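Local structure of antigen MTB48, Mycobacterial protein (Mycobacterium smegmatis, 4WJ1) at residues A33-P36 with T42-V45; L154-F159 with Q215-F220; K35-A40 with E267-G272; A134-W139 with Q261-L266. The protein is secreted by the ESX-1 type VII system and is probably involved in DNA conjugation, at least in the recipient strain, this chain holding its PE and PPE domains. All coordinates share one frame; numbering follows the deposited sequence.

Contact 1 of 4, residues A33-P36 with T42-V45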
loop_
_atom_site.group_PDB
_atom_site.type_symbol
_atom_site.label_atom_id
_atom_site.label_comp_id
_atom_site.label_asym_id
_atom_site.label_seq_id
_atom_site.Cartn_x
_atom_site.Cartn_y
_atom_site.Cartn_z
ATOM N N ALA A 33 14.702 0.312 0.476
ATOM C CA ALA A 33 15.509 1.520 0.501
ATOM C C ALA A 33 16.493 1.429 1.647
ATOM O O ALA A 33 16.265 0.653 2.576
ATOM C CB ALA A 33 14.631 2.744 0.659
ATOM N N THR A 34 17.579 2.212 1.588
ATOM C CA THR A 34 18.477 2.335 2.728
ATOM C C THR A 34 18.533 3.776 3.276
ATOM O O THR A 34 18.225 4.727 2.557
ATOM C CB THR A 34 19.884 1.863 2.361
ATOM O OG1 THR A 34 20.389 2.651 1.283
ATOM C CG2 THR A 34 19.849 0.419 1.932
ATOM N N LYS A 35 18.874 3.907 4.564
ATOM C CA LYS A 35 19.154 5.191 5.244
ATOM C C LYS A 35 20.224 6.015 4.547
ATOM O O LYS A 35 21.229 5.460 4.133
ATOM C CB LYS A 35 19.672 4.957 6.668
ATOM C CG LYS A 35 18.663 4.597 7.674
ATOM C CD LYS A 35 19.254 3.631 8.679
ATOM C CE LYS A 35 20.463 4.218 9.327
ATOM N NZ LYS A 35 20.881 3.377 10.484
ATOM N N PRO A 36 20.049 7.343 4.487
ATOM C CA PRO A 36 21.069 8.241 3.925
ATOM C C PRO A 36 22.290 8.348 4.827
ATOM O O PRO A 36 23.389 8.525 4.333
ATOM C CB PRO A 36 20.357 9.595 3.824
ATOM C CG PRO A 36 18.920 9.336 4.151
ATOM C CD PRO A 36 18.830 8.060 4.897
ATOM N N THR A 42 17.707 10.512 11.467
ATOM C CA THR A 42 17.580 9.816 10.199
ATOM C C THR A 42 17.083 8.387 10.393
ATOM O O THR A 42 16.212 7.940 9.670
ATOM C CB THR A 42 18.902 9.799 9.450
ATOM O OG1 THR A 42 19.231 11.136 9.037
ATOM C CG2 THR A 42 18.809 8.891 8.224
ATOM N N ALA A 43 17.618 7.677 11.382
ATOM C CA ALA A 43 17.204 6.299 11.624
ATOM C C ALA A 43 15.743 6.247 12.013
ATOM O O ALA A 43 15.026 5.305 11.672
ATOM C CB ALA A 43 18.049 5.659 12.716
ATOM N N SER A 44 15.320 7.256 12.758
ATOM C CA SER A 44 13.992 7.244 13.324
ATOM C C SER A 44 12.990 7.437 12.213
ATOM O O SER A 44 12.088 6.618 12.043
ATOM C CB SER A 44 13.836 8.326 14.382
ATOM O OG SER A 44 12.465 8.476 14.711
ATOM N N VAL A 45 13.161 8.513 11.447
ATOM C CA VAL A 45 12.258 8.801 10.337
ATOM C C VAL A 45 12.288 7.649 9.334
ATOM O O VAL A 45 11.249 7.183 8.887
ATOM C CB VAL A 45 12.617 10.119 9.644
ATOM C CG1 VAL A 45 11.810 10.294 8.368
ATOM C CG2 VAL A 45 12.367 11.281 10.587
#

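Contact 2 of 4, residues L154-F159 with Q215-F220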
loop_
_atom_site.group_PDB
_atom_site.type_symbol
_atom_site.label_atom_id
_atom_site.label_comp_id
_atom_site.label_asym_id
_atom_site.label_seq_id
_atom_site.Cartn_x
_atom_site.Cartn_y
_atom_site.Cartn_z
ATOM N N LEU A 154 19.805 9.224 -2.294
ATOM C CA LEU A 154 19.327 8.680 -3.559
ATOM C C LEU A 154 18.438 7.460 -3.397
ATOM O O LEU A 154 17.494 7.286 -4.168
ATOM C CB LEU A 154 20.508 8.322 -4.461
ATOM C CG LEU A 154 21.373 9.517 -4.850
ATOM C CD1 LEU A 154 22.574 9.058 -5.666
ATOM C CD2 LEU A 154 20.524 10.508 -5.625
ATOM N N SER A 155 18.762 6.602 -2.429
ATOM C CA SER A 155 17.951 5.411 -2.177
ATOM C C SER A 155 16.541 5.825 -1.758
ATOM O O SER A 155 15.553 5.412 -2.367
ATOM C CB SER A 155 18.582 4.522 -1.106
ATOM O OG SER A 155 17.799 3.352 -0.902
HETATM N N MSE A 156 16.473 6.675 -0.737
HETATM C CA MSE A 156 15.213 7.202 -0.252
HETATM C C MSE A 156 14.453 7.931 -1.346
HETATM O O MSE A 156 13.237 7.785 -1.463
HETATM C CB MSE A 156 15.448 8.118 0.950
HETATM C CG MSE A 156 15.734 7.332 2.224
HETATM SE SE MSE A 156 14.338 6.009 2.632
HETATM C CE MSE A 156 12.775 7.106 2.379
ATOM N N LYS A 157 15.162 8.682 -2.177
ATOM C CA LYS A 157 14.495 9.400 -3.259
ATOM C C LYS A 157 13.929 8.428 -4.287
ATOM O O LYS A 157 12.867 8.663 -4.840
ATOM C CB LYS A 157 15.443 10.398 -3.918
ATOM C CG LYS A 157 15.619 11.671 -3.093
ATOM C CD LYS A 157 16.826 12.488 -3.524
ATOM C CE LYS A 157 16.898 13.792 -2.737
ATOM N NZ LYS A 157 18.262 14.411 -2.795
ATOM N N TYR A 158 14.615 7.321 -4.528
ATOM C CA TYR A 158 14.097 6.359 -5.482
ATOM C C TYR A 158 12.855 5.646 -4.902
ATOM O O TYR A 158 11.877 5.387 -5.600
ATOM C CB TYR A 158 15.164 5.351 -5.851
ATOM C CG TYR A 158 14.754 4.502 -7.009
ATOM C CD1 TYR A 158 14.163 5.076 -8.121
ATOM C CD2 TYR A 158 14.956 3.123 -6.999
ATOM C CE1 TYR A 158 13.773 4.302 -9.197
ATOM C CE2 TYR A 158 14.567 2.341 -8.067
ATOM C CZ TYR A 158 13.982 2.939 -9.168
ATOM O OH TYR A 158 13.600 2.167 -10.241
ATOM N N PHE A 159 12.946 5.322 -3.616
ATOM C CA PHE A 159 11.870 4.759 -2.835
ATOM C C PHE A 159 10.662 5.668 -2.954
ATOM O O PHE A 159 9.557 5.214 -3.246
ATOM C CB PHE A 159 12.348 4.597 -1.381
ATOM C CG PHE A 159 11.246 4.323 -0.357
ATOM C CD1 PHE A 159 10.575 5.368 0.261
ATOM C CD2 PHE A 159 10.962 3.024 0.049
ATOM C CE1 PHE A 159 9.615 5.123 1.228
ATOM C CE2 PHE A 159 9.998 2.769 1.009
ATOM C CZ PHE A 159 9.318 3.820 1.599
ATOM N N GLN A 215 4.599 11.362 -0.184
ATOM C CA GLN A 215 4.677 12.715 0.358
ATOM C C GLN A 215 5.497 12.711 1.642
ATOM O O GLN A 215 6.323 13.598 1.860
ATOM C CB GLN A 215 3.284 13.302 0.613
ATOM C CG GLN A 215 2.522 13.684 -0.662
ATOM C CD GLN A 215 1.081 14.172 -0.392
ATOM O OE1 GLN A 215 0.365 13.630 0.466
ATOM N NE2 GLN A 215 0.657 15.193 -1.140
ATOM N N GLU A 216 5.279 11.703 2.481
ATOM C CA GLU A 216 6.042 11.576 3.712
ATOM C C GLU A 216 7.531 11.413 3.394
ATOM O O GLU A 216 8.376 12.055 4.012
ATOM C CB GLU A 216 5.528 10.403 4.547
ATOM C CG GLU A 216 4.070 10.554 5.037
ATOM C CD GLU A 216 3.804 11.914 5.685
ATOM O OE1 GLU A 216 3.994 12.035 6.910
ATOM O OE2 GLU A 216 3.406 12.863 4.973
ATOM N N ALA A 217 7.846 10.576 2.410
ATOM C CA ALA A 217 9.231 10.371 1.999
ATOM C C ALA A 217 9.815 11.662 1.418
ATOM O O ALA A 217 10.965 12.009 1.692
ATOM C CB ALA A 217 9.333 9.225 0.981
ATOM N N THR A 218 9.016 12.365 0.622
ATOM C CA THR A 218 9.419 13.654 0.078
ATOM C C THR A 218 9.759 14.622 1.200
ATOM O O THR A 218 10.761 15.333 1.159
ATOM C CB THR A 218 8.314 14.260 -0.791
ATOM O OG1 THR A 218 8.191 13.503 -2.003
ATOM C CG2 THR A 218 8.627 15.715 -1.124
ATOM N N THR A 219 8.915 14.642 2.213
ATOM C CA THR A 219 9.138 15.498 3.364
ATOM C C THR A 219 10.488 15.187 4.003
ATOM O O THR A 219 11.240 16.089 4.359
ATOM C CB THR A 219 7.994 15.333 4.362
ATOM O OG1 THR A 219 6.839 15.969 3.810
ATOM C CG2 THR A 219 8.324 15.977 5.698
ATOM N N PHE A 220 10.801 13.900 4.096
ATOM C CA PHE A 220 12.060 13.444 4.655
ATOM C C PHE A 220 13.266 13.837 3.778
ATOM O O PHE A 220 14.193 14.475 4.258
ATOM C CB PHE A 220 11.990 11.932 4.852
ATOM C CG PHE A 220 13.272 11.304 5.312
ATOM C CD1 PHE A 220 14.049 11.898 6.284
ATOM C CD2 PHE A 220 13.672 10.088 4.798
ATOM C CE1 PHE A 220 15.206 11.307 6.722
ATOM C CE2 PHE A 220 14.833 9.492 5.235
ATOM C CZ PHE A 220 15.602 10.108 6.198
#

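Contact 3 of 4, residues K35-A40 with E267-G272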
loop_
_atom_site.group_PDB
_atom_site.type_symbol
_atom_site.label_atom_id
_atom_site.label_comp_id
_atom_site.label_asym_id
_atom_site.label_seq_id
_atom_site.Cartn_x
_atom_site.Cartn_y
_atom_site.Cartn_z
ATOM N N LYS A 35 18.874 3.907 4.564
ATOM C CA LYS A 35 19.154 5.191 5.244
ATOM C C LYS A 35 20.224 6.015 4.547
ATOM O O LYS A 35 21.229 5.460 4.133
ATOM C CB LYS A 35 19.672 4.957 6.668
ATOM C CG LYS A 35 18.663 4.597 7.674
ATOM C CD LYS A 35 19.254 3.631 8.679
ATOM C CE LYS A 35 20.463 4.218 9.327
ATOM N NZ LYS A 35 20.881 3.377 10.484
ATOM N N PRO A 36 20.049 7.343 4.487
ATOM C CA PRO A 36 21.069 8.241 3.925
ATOM C C PRO A 36 22.290 8.348 4.827
ATOM O O PRO A 36 23.389 8.525 4.333
ATOM C CB PRO A 36 20.357 9.595 3.824
ATOM C CG PRO A 36 18.920 9.336 4.151
ATOM C CD PRO A 36 18.830 8.060 4.897
ATOM N N ASP A 37 22.095 8.234 6.135
ATOM C CA ASP A 37 23.187 8.394 7.090
ATOM C C ASP A 37 22.799 7.763 8.417
ATOM O O ASP A 37 21.695 7.246 8.559
ATOM C CB ASP A 37 23.527 9.875 7.283
ATOM C CG ASP A 37 22.322 10.697 7.748
ATOM O OD1 ASP A 37 21.835 10.462 8.879
ATOM O OD2 ASP A 37 21.862 11.582 6.982
ATOM N N GLU A 38 23.692 7.836 9.396
ATOM C CA GLU A 38 23.503 7.146 10.672
ATOM C C GLU A 38 23.046 8.061 11.807
ATOM O O GLU A 38 23.093 7.665 12.964
ATOM C CB GLU A 38 24.800 6.449 11.091
ATOM C CG GLU A 38 25.229 5.331 10.183
ATOM C CD GLU A 38 24.267 4.169 10.228
ATOM O OE1 GLU A 38 23.879 3.773 11.344
ATOM O OE2 GLU A 38 23.889 3.658 9.153
ATOM N N LEU A 39 22.625 9.281 11.488
ATOM C CA LEU A 39 22.049 10.159 12.499
ATOM C C LEU A 39 20.833 9.499 13.130
ATOM O O LEU A 39 20.095 8.767 12.463
ATOM C CB LEU A 39 21.649 11.505 11.903
ATOM C CG LEU A 39 22.789 12.391 11.441
ATOM C CD1 LEU A 39 22.231 13.561 10.650
ATOM C CD2 LEU A 39 23.582 12.865 12.648
ATOM N N ALA A 40 20.624 9.773 14.415
ATOM C CA ALA A 40 19.516 9.176 15.148
ATOM C C ALA A 40 18.192 9.608 14.535
ATOM O O ALA A 40 17.300 8.792 14.345
ATOM C CB ALA A 40 19.580 9.553 16.621
ATOM N N GLU A 267 18.561 20.536 14.531
ATOM C CA GLU A 267 17.268 20.888 15.089
ATOM C C GLU A 267 16.245 21.056 13.976
ATOM O O GLU A 267 15.145 20.524 14.047
ATOM C CB GLU A 267 17.378 22.170 15.920
ATOM C CG GLU A 267 16.074 22.630 16.568
ATOM C CD GLU A 267 16.287 23.735 17.610
ATOM O OE1 GLU A 267 17.387 24.344 17.639
ATOM O OE2 GLU A 267 15.353 23.989 18.409
ATOM N N ALA A 268 16.616 21.784 12.933
ATOM C CA ALA A 268 15.721 22.003 11.807
ATOM C C ALA A 268 15.411 20.683 11.116
ATOM O O ALA A 268 14.315 20.477 10.596
ATOM C CB ALA A 268 16.332 22.991 10.825
ATOM N N TYR A 269 16.387 19.788 11.114
ATOM C CA TYR A 269 16.230 18.482 10.490
ATOM C C TYR A 269 15.258 17.609 11.293
ATOM O O TYR A 269 14.402 16.923 10.740
ATOM C CB TYR A 269 17.597 17.820 10.371
ATOM C CG TYR A 269 17.600 16.453 9.738
ATOM C CD1 TYR A 269 16.951 16.211 8.527
ATOM C CD2 TYR A 269 18.281 15.404 10.340
ATOM C CE1 TYR A 269 16.973 14.960 7.950
ATOM C CE2 TYR A 269 18.308 14.158 9.773
ATOM C CZ TYR A 269 17.653 13.936 8.579
ATOM O OH TYR A 269 17.703 12.677 8.032
ATOM N N ALA A 270 15.403 17.643 12.609
ATOM C CA ALA A 270 14.533 16.887 13.490
ATOM C C ALA A 270 13.089 17.336 13.292
ATOM O O ALA A 270 12.215 16.509 13.045
ATOM C CB ALA A 270 14.963 17.059 14.932
ATOM N N ASN A 271 12.850 18.643 13.371
ATOM C CA ASN A 271 11.516 19.193 13.141
ATOM C C ASN A 271 10.981 18.921 11.745
ATOM O O ASN A 271 9.890 18.380 11.584
ATOM C CB ASN A 271 11.507 20.696 13.389
ATOM C CG ASN A 271 11.807 21.043 14.825
ATOM O OD1 ASN A 271 11.694 20.196 15.714
ATOM N ND2 ASN A 271 12.193 22.293 15.069
ATOM N N GLY A 272 11.763 19.286 10.739
ATOM C CA GLY A 272 11.298 19.277 9.365
ATOM C C GLY A 272 11.046 17.906 8.789
ATOM O O GLY A 272 10.313 17.768 7.811
#

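Contact 4 of 4, residues A134-W139 with Q261-L266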
loop_
_atom_site.group_PDB
_atom_site.type_symbol
_atom_site.label_atom_id
_atom_site.label_comp_id
_atom_site.label_asym_id
_atom_site.label_seq_id
_atom_site.Cartn_x
_atom_site.Cartn_y
_atom_site.Cartn_z
ATOM N N ALA A 134 16.444 14.482 21.148
ATOM C CA ALA A 134 17.637 13.971 20.469
ATOM C C ALA A 134 18.924 14.329 21.218
ATOM O O ALA A 134 19.008 15.363 21.891
ATOM C CB ALA A 134 17.704 14.489 19.044
ATOM N N ASP A 135 19.920 13.452 21.100
ATOM C CA ASP A 135 21.233 13.662 21.716
ATOM C C ASP A 135 21.924 14.903 21.146
ATOM O O ASP A 135 21.871 15.153 19.929
ATOM C CB ASP A 135 22.140 12.441 21.499
ATOM C CG ASP A 135 21.913 11.338 22.532
ATOM O OD1 ASP A 135 20.807 11.270 23.117
ATOM O OD2 ASP A 135 22.838 10.519 22.747
ATOM N N GLU A 136 22.580 15.676 22.013
ATOM C CA GLU A 136 23.466 16.740 21.544
ATOM C C GLU A 136 24.650 16.121 20.808
ATOM O O GLU A 136 25.074 15.015 21.143
ATOM C CB GLU A 136 23.950 17.605 22.707
ATOM C CG GLU A 136 22.990 18.705 23.123
ATOM C CD GLU A 136 23.583 19.583 24.202
ATOM O OE1 GLU A 136 23.875 19.043 25.296
ATOM O OE2 GLU A 136 23.781 20.798 23.952
HETATM N N MSE A 137 25.174 16.824 19.804
HETATM C CA MSE A 137 26.324 16.329 19.044
HETATM C C MSE A 137 27.395 17.380 18.763
HETATM O O MSE A 137 27.101 18.571 18.693
HETATM C CB MSE A 137 25.875 15.750 17.705
HETATM C CG MSE A 137 24.921 14.578 17.785
HETATM SE SE MSE A 137 24.948 13.710 16.047
HETATM C CE MSE A 137 26.886 13.488 15.906
ATOM N N ASP A 138 28.630 16.917 18.586
ATOM C CA ASP A 138 29.733 17.754 18.128
ATOM C C ASP A 138 29.654 17.947 16.608
ATOM O O ASP A 138 29.311 17.012 15.885
ATOM C CB ASP A 138 31.062 17.118 18.514
ATOM C CG ASP A 138 32.250 17.834 17.901
ATOM O OD1 ASP A 138 32.562 17.572 16.716
ATOM O OD2 ASP A 138 32.883 18.641 18.614
ATOM N N TRP A 139 29.976 19.141 16.116
ATOM C CA TRP A 139 29.729 19.447 14.706
ATOM C C TRP A 139 30.629 18.672 13.745
ATOM O O TRP A 139 30.191 18.299 12.654
ATOM C CB TRP A 139 29.862 20.948 14.438
ATOM C CG TRP A 139 31.246 21.523 14.476
ATOM C CD1 TRP A 139 31.868 22.087 15.549
ATOM C CD2 TRP A 139 32.153 21.651 13.373
ATOM N NE1 TRP A 139 33.119 22.536 15.191
ATOM C CE2 TRP A 139 33.316 22.282 13.862
ATOM C CE3 TRP A 139 32.103 21.276 12.029
ATOM C CZ2 TRP A 139 34.417 22.544 13.049
ATOM C CZ3 TRP A 139 33.205 21.545 11.218
ATOM C CH2 TRP A 139 34.341 22.167 11.732
ATOM N N GLN A 261 26.005 26.324 13.919
ATOM C CA GLN A 261 25.483 25.899 12.620
ATOM C C GLN A 261 24.982 24.465 12.660
ATOM O O GLN A 261 23.904 24.157 12.144
ATOM C CB GLN A 261 26.540 26.015 11.537
ATOM C CG GLN A 261 26.584 27.355 10.871
ATOM C CD GLN A 261 27.824 27.516 10.008
ATOM O OE1 GLN A 261 28.203 26.589 9.287
ATOM N NE2 GLN A 261 28.463 28.693 10.078
ATOM N N SER A 262 25.781 23.587 13.255
ATOM C CA SER A 262 25.432 22.185 13.311
ATOM C C SER A 262 24.179 21.975 14.145
ATOM O O SER A 262 23.242 21.301 13.716
ATOM C CB SER A 262 26.569 21.378 13.891
ATOM O OG SER A 262 26.183 20.028 14.046
ATOM N N GLU A 263 24.167 22.555 15.338
ATOM C CA GLU A 263 23.040 22.395 16.229
ATOM C C GLU A 263 21.760 22.874 15.568
ATOM O O GLU A 263 20.736 22.179 15.597
ATOM C CB GLU A 263 23.289 23.148 17.526
ATOM C CG GLU A 263 24.306 22.464 18.394
ATOM C CD GLU A 263 24.687 23.301 19.582
ATOM O OE1 GLU A 263 24.151 24.431 19.698
ATOM O OE2 GLU A 263 25.520 22.834 20.389
ATOM N N ASP A 264 21.823 24.049 14.954
ATOM C CA ASP A 264 20.648 24.618 14.315
ATOM C C ASP A 264 20.181 23.750 13.154
ATOM O O ASP A 264 18.987 23.510 13.007
ATOM C CB ASP A 264 20.924 26.046 13.846
ATOM C CG ASP A 264 21.116 27.014 15.008
ATOM O OD1 ASP A 264 20.838 26.631 16.168
ATOM O OD2 ASP A 264 21.543 28.160 14.762
ATOM N N ALA A 265 21.113 23.249 12.353
ATOM C CA ALA A 265 20.744 22.396 11.225
ATOM C C ALA A 265 20.122 21.089 11.675
ATOM O O ALA A 265 19.205 20.589 11.041
ATOM C CB ALA A 265 21.944 22.108 10.360
ATOM N N LEU A 266 20.634 20.520 12.759
ATOM C CA LEU A 266 20.137 19.239 13.223
ATOM C C LEU A 266 18.747 19.421 13.835
ATOM O O LEU A 266 17.864 18.581 13.663
ATOM C CB LEU A 266 21.111 18.621 14.222
ATOM C CG LEU A 266 22.392 18.041 13.623
ATOM C CD1 LEU A 266 23.466 17.905 14.679
ATOM C CD2 LEU A 266 22.104 16.690 12.974
#

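Contact 1 of 4, residues A33-P36 with T42-V45
Thr42, in the first turn of the long helix 40-96, sets its methyl group against CD of Pro36, with Lys35 CB farther off. The methyl carbon Thr42 CG2 lies 3.4 Å from Pro36 CD, a close approach, and the same methyl is 4.1 Å from Pro36 CG, so it lies at the CD-CG side of the ring. Thr42 CG2 also meets Lys35 CB more loosely, at 4.3 Å. With CG2 anti to the backbone N of Thr42 (chi1 -68°, measured to OG1), the two branches divide the work: the methyl goes to the Pro36 ring, while OG1 stands beside the backbone N, hydrogen-bonds to Asp37 OD1 and lies very close to Tyr269 OH, probably a hydrogen bond. The Lys35 chain runs toward the helix, and its ammonium NZ ends 4.3 Å from Ala43 CB. The methyl of Ala43 thus flanks a charge whose polar partner is Glu38, with which Lys35 forms a salt bridge. Together these contacts fold the loop that follows helix 12-22 back against the start of helix 40-96, a local reversal of the chain within the PE domain. Helix 187-230 covers the apolar part of this turn, Phe220 touching both Pro36 and Thr42, while helix 154-178 takes the earlier loop residue Ala33 through Ser155, Met156 and Phe159.

Contact 2 of 4, residues L154-F159 with Q215-F220
The selenomethionine Met156 crosses the ring of Phe220 at about a right angle with its bent side chain, and this is where the two helices pack tightly. Met156 CG lies 3.8 Å from Phe220 CE2, and the terminal methyl CE curls round to Phe220 CD2 at 3.9 Å, reaching the ring at its edge and in its plane. Kinks at chi2 and chi3 (-55° and -47°) turn the chain back so that CE also comes to 4.3 Å from Ala217 CB. Ala217 CB is also met by a second aromatic residue, Phe159, at the edge of its ring, with Phe159 CD1 4.1 Å away. The segments run antiparallel, at 156° with axes 9.4 Å apart, as arms of the helical hairpin of the PPE domain. Against the hairpin lies the PE helix 40-96, with Leu49 on Met156, Met50 on Phe159 and Val45 on Phe220. The flank bearing Lys157 and Thr218 is looser and partly exposed. There a Lys157-Asp225 salt bridge and a Thr218-Arg160 hydrogen bond join the helices just beyond the segments. Farther round the second helix, Thr219 OG1 donates to Gln215 O at 3.1 Å, from above the carbonyl plane and on the face opposite to that used by Thr219 N.

Contact 3 of 4, residues K35-A40 with E267-G272
An Asx turn just ahead of helix 40-96 delivers Leu39 to Tyr269 on the last turns of helix 248-272, at a seam between the PE and PPE domains. The contact is small and buried. Leu39 CD1 rests 4.1 Å from Tyr269 CE2, the branched end of the leucine meeting the ring at a slant. Tyr269 can extend this far because its CG is anti to the backbone N (chi1 -180°), which carries the ring toward Leu39, with Phe220 and Leu227 of helix 187-230 against it. Leu227 also touches Leu39, while Ile145 and Ile146 of helix 139-147 close round the leucine. At the far end of the ring, Tyr269 OH stops 4.4 Å from Asp37 OD2 and lies very close to Thr42 OG1, probably its hydrogen-bonding partner. In the Asp37 carboxylate, OD2 bonds to His224 NE2, a side-chain link to helix 187-230, whereas OD1 takes the turn's N-H and the hydroxyl of Thr42. Held at both oxygens, the buried carboxylate is probably restrained in its rotation. Within the turn, Leu39 N donates to Asp37 OD1 at 3.0 Å with an angle of 149° at the hydrogen, meeting the anti lone pair of that oxygen, which points away from OD2.

Contact 4 of 4, residues A134-W139 with Q261-L266
Glu263 OE2 and the backbone oxygen Met137 O both bond to the side-chain amide nitrogen of Gln259, one turn earlier on helix 248-272, while Gln259 OE1 receives Trp139 N. A single glutamine thereby ties the incoming loop to the helix. Apart from two glutamates, the segments meet mainly through carbon atoms. Trp139 CB and Ser262 CB are only 3.4 Å apart, a close approach of the first side-chain carbons, and Ser262 OG passes 3.7 Å from Trp139 CA. That hydroxyl, anti to the backbone N (chi1 175°), is engaged by His231. The indole takes no part in this approach: with CG placed between the backbone N and the carbonyl carbon (chi1 72°), the ring leads away from Ser262 and packs edge-to-face with Trp255. One turn along the helix, Leu266 CD1 comes to 4.4 Å from CB of Met137, a selenomethionine. The loop ends here as helix 139-147 begins, Asp138 acting as its N-cap in the PPE domain. On the more open side, Glu136 OE2 lies 4.5 Å from Glu263 OE2, and these like charges may raise the proton affinity of one of them. The chemistry is consistent with a loop held mainly by carbon packing and the hydrogen bonds of Gln259; the two carboxylates would add little or oppose it slightly, an effect that the Gln259 bond to Glu263 OE2 may offset.

How the contacts relate
Contacts 2 and 3 are buried, whereas contacts 1 and 4 are partly exposed, with charged groups at their sides. Contact 2 is helix against helix and wholly apolar; the other three each set a loop against a helix and add polar groups beside the apolar touch. Contacts 1 and 3 share Lys35 and Pro36 and sit about 8 Å apart, centre to centre. Contacts 3 and 4 both use helix 248-272 and meet where Leu39 touches Met137 and Leu266. Phe220 connects contact 2 to its neighbours, packing on Val45 of contact 1 and Tyr269 of contact 3. Contact 4, farthest from the chain centre, does not touch contacts 1 or 2.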